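Local coordinates for methyltransferase domain-containing protein (Serratia marcescens, PDB 7CLU), which probably transfers a methyl group from S-adenosyl-L-methionine to a substrate oxygen in the prodigiosin synthetic pathway, working as a dimeric O-methyltransferase, at residues L110-A113 / V114-A118. Numbering follows the deposited sequence.
Sequences LKTA and VRNDA
Leu-110 and Val-114, one helical turn apart, meet where Leu-110 CD1 touches Val-114 CG2 at 4.0 Å, the two branched side chains passing at a slant. With Val-114 CG1 anti to the backbone N (chi1 177°), CG2 is turned back along the helix and also lies 3.4 Å from Leu-110 O. That same carbonyl accepts the amide of Val-114, 2.9 Å from Leu-110 O to Val-114 N. On the more exposed flank the extended Lys-111 runs beside Arg-115, which bends at chi2 and chi3; Lys-111 CE approaches Arg-115 NH2 obliquely at 4.0 Å. Lys-111 NZ and Arg-115 NH2, 4.5 Å apart, are like charges that probably repel each other mildly. Thr-112 and Asn-116 form a similar pair, the methyl CG2 of Thr-112 lying 3.3 Å from Asn-116 ND2. Helix 110-116 is a short helix of the O-methyltransferase domain, following helix 93-107 and well away from the S-adenosyl-L-homocysteine site. The backbone bonds from Arg-115 N to Lys-111 O and from Asn-116 N to Thr-112 O continue it to its C-terminal end. There Asp-117 has positive phi (43°) and Ala-118 N bonds weakly to Ala-113 O at 3.3 Å, a 6→1 pairing that resembles part of a Schellman C-cap. Ala-118 O lies 3.4 Å from Ala-113 CA in a CA-H...O contact. Leu-110 and Ala-113 rest on Val-297 of helix 286-298, Val-114 on Leu-296. The second subunit also reaches this helix: Leu-110 packs on its Ala-23 as well, Arg-115 on its Leu-47, and Val-114 O is hydrogen-bonded to its Ser-53 OG.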
ATOM      1  N   LEU A 110       7.180   2.574 -10.012  1.00 25.00           N
ATOM      2  CA  LEU A 110       6.099   2.382 -10.975  1.00 28.57           C
ATOM      3  C   LEU A 110       6.128   3.442 -12.074  1.00 25.79           C
ATOM      4  O   LEU A 110       5.871   3.133 -13.248  1.00 23.32           O
ATOM      5  CB  LEU A 110       4.743   2.394 -10.268  1.00 25.06           C
ATOM      6  CG  LEU A 110       3.522   2.319 -11.206  1.00 23.99           C
ATOM      7  CD1 LEU A 110       3.502   0.988 -11.953  1.00 20.97           C
ATOM      8  CD2 LEU A 110       2.217   2.532 -10.441  1.00 23.87           C
ATOM      9  N   LYS A 111       6.400   4.704 -11.705  1.00 26.21           N
ATOM     10  CA  LYS A 111       6.388   5.782 -12.688  1.00 26.24           C
ATOM     11  C   LYS A 111       7.321   5.460 -13.844  1.00 27.68           C
ATOM     12  O   LYS A 111       6.955   5.618 -15.014  1.00 28.16           O
ATOM     13  CB  LYS A 111       6.785   7.107 -12.027  1.00 29.61           C
ATOM     14  CG  LYS A 111       7.264   8.199 -13.013  1.00 36.35           C
ATOM     15  CD  LYS A 111       7.650   9.483 -12.280  1.00 40.06           C
ATOM     16  CE  LYS A 111       8.743  10.254 -13.019  1.00 49.26           C
ATOM     17  NZ  LYS A 111       9.003  11.597 -12.409  1.00 47.35           N
ATOM     18  N   THR A 112       8.517   4.962 -13.530  1.00 27.33           N
ATOM     19  CA  THR A 112       9.491   4.668 -14.574  1.00 28.08           C
ATOM     20  C   THR A 112       9.108   3.409 -15.347  1.00 29.31           C
ATOM     21  O   THR A 112       9.397   3.307 -16.550  1.00 29.17           O
ATOM     22  CB  THR A 112      10.883   4.546 -13.945  1.00 25.28           C
ATOM     23  OG1 THR A 112      11.210   5.784 -13.311  1.00 29.16           O
ATOM     24  CG2 THR A 112      11.951   4.218 -14.997  1.00 27.68           C
ATOM     25  N   ALA A 113       8.453   2.449 -14.681  1.00 24.27           N
ATOM     26  CA  ALA A 113       7.992   1.250 -15.378  1.00 22.51           C
ATOM     27  C   ALA A 113       6.932   1.598 -16.411  1.00 26.79           C
ATOM     28  O   ALA A 113       6.881   0.997 -17.489  1.00 25.76           O
ATOM     29  CB  ALA A 113       7.440   0.218 -14.382  1.00 25.51           C
ATOM     30  N   VAL A 114       6.080   2.575 -16.108  1.00 23.57           N
ATOM     31  CA  VAL A 114       5.094   2.994 -17.092  1.00 27.75           C
ATOM     32  C   VAL A 114       5.762   3.818 -18.181  1.00 30.11           C
ATOM     33  O   VAL A 114       5.401   3.728 -19.360  1.00 29.05           O
ATOM     34  CB  VAL A 114       3.945   3.769 -16.418  1.00 29.09           C
ATOM     35  CG1 VAL A 114       2.953   4.260 -17.469  1.00 29.40           C
ATOM     36  CG2 VAL A 114       3.218   2.887 -15.408  1.00 28.45           C
ATOM     37  N   ARG A 115       6.743   4.634 -17.796  1.00 27.90           N
ATOM     38  CA  ARG A 115       7.450   5.444 -18.773  1.00 33.99           C
ATOM     39  C   ARG A 115       8.185   4.566 -19.779  1.00 35.68           C
ATOM     40  O   ARG A 115       8.234   4.893 -20.970  1.00 34.94           O
ATOM     41  CB  ARG A 115       8.409   6.393 -18.053  1.00 36.38           C
ATOM     42  CG  ARG A 115       9.287   7.225 -18.974  1.00 43.05           C
ATOM     43  CD  ARG A 115       8.660   8.577 -19.222  1.00 45.78           C
ATOM     44  NE  ARG A 115       8.704   9.419 -18.032  1.00 47.45           N
ATOM     45  CZ  ARG A 115       8.049  10.568 -17.923  1.00 50.16           C
ATOM     46  NH1 ARG A 115       7.306  10.997 -18.936  1.00 48.38           N
ATOM     47  NH2 ARG A 115       8.132  11.283 -16.807  1.00 51.26           N
ATOM     48  N   ASN A 116       8.728   3.426 -19.333  1.00 29.58           N
ATOM     49  CA  ASN A 116       9.548   2.579 -20.192  1.00 32.68           C
ATOM     50  C   ASN A 116       8.886   1.277 -20.614  1.00 35.26           C
ATOM     51  O   ASN A 116       9.460   0.557 -21.443  1.00 35.54           O
ATOM     52  CB  ASN A 116      10.878   2.261 -19.495  1.00 33.85           C
ATOM     53  CG  ASN A 116      11.671   3.509 -19.188  1.00 37.05           C
ATOM     54  OD1 ASN A 116      11.574   4.495 -19.905  1.00 40.44           O
ATOM     55  ND2 ASN A 116      12.456   3.476 -18.122  1.00 37.99           N
ATOM     56  N   ASP A 117       7.695   0.972 -20.101  1.00 29.36           N
ATOM     57  CA  ASP A 117       7.053  -0.334 -20.244  1.00 32.37           C
ATOM     58  C   ASP A 117       8.054  -1.467 -20.033  1.00 31.64           C
ATOM     59  O   ASP A 117       8.236  -2.343 -20.878  1.00 31.82           O
ATOM     60  CB  ASP A 117       6.350  -0.474 -21.588  1.00 32.74           C
ATOM     61  CG  ASP A 117       5.586  -1.776 -21.702  1.00 35.55           C
ATOM     62  OD1 ASP A 117       5.029  -2.237 -20.676  1.00 31.58           O
ATOM     63  OD2 ASP A 117       5.560  -2.353 -22.805  1.00 41.67           O
ATOM     64  N   ALA A 118       8.700  -1.442 -18.866  1.00 30.53           N
ATOM     65  CA  ALA A 118       9.713  -2.435 -18.538  1.00 29.81           C
ATOM     66  C   ALA A 118       9.795  -2.606 -17.029  1.00 30.75           C
ATOM     67  O   ALA A 118       9.508  -1.676 -16.266  1.00 30.21           O
ATOM     68  CB  ALA A 118      11.093  -2.047 -19.096  1.00 31.03           C
TER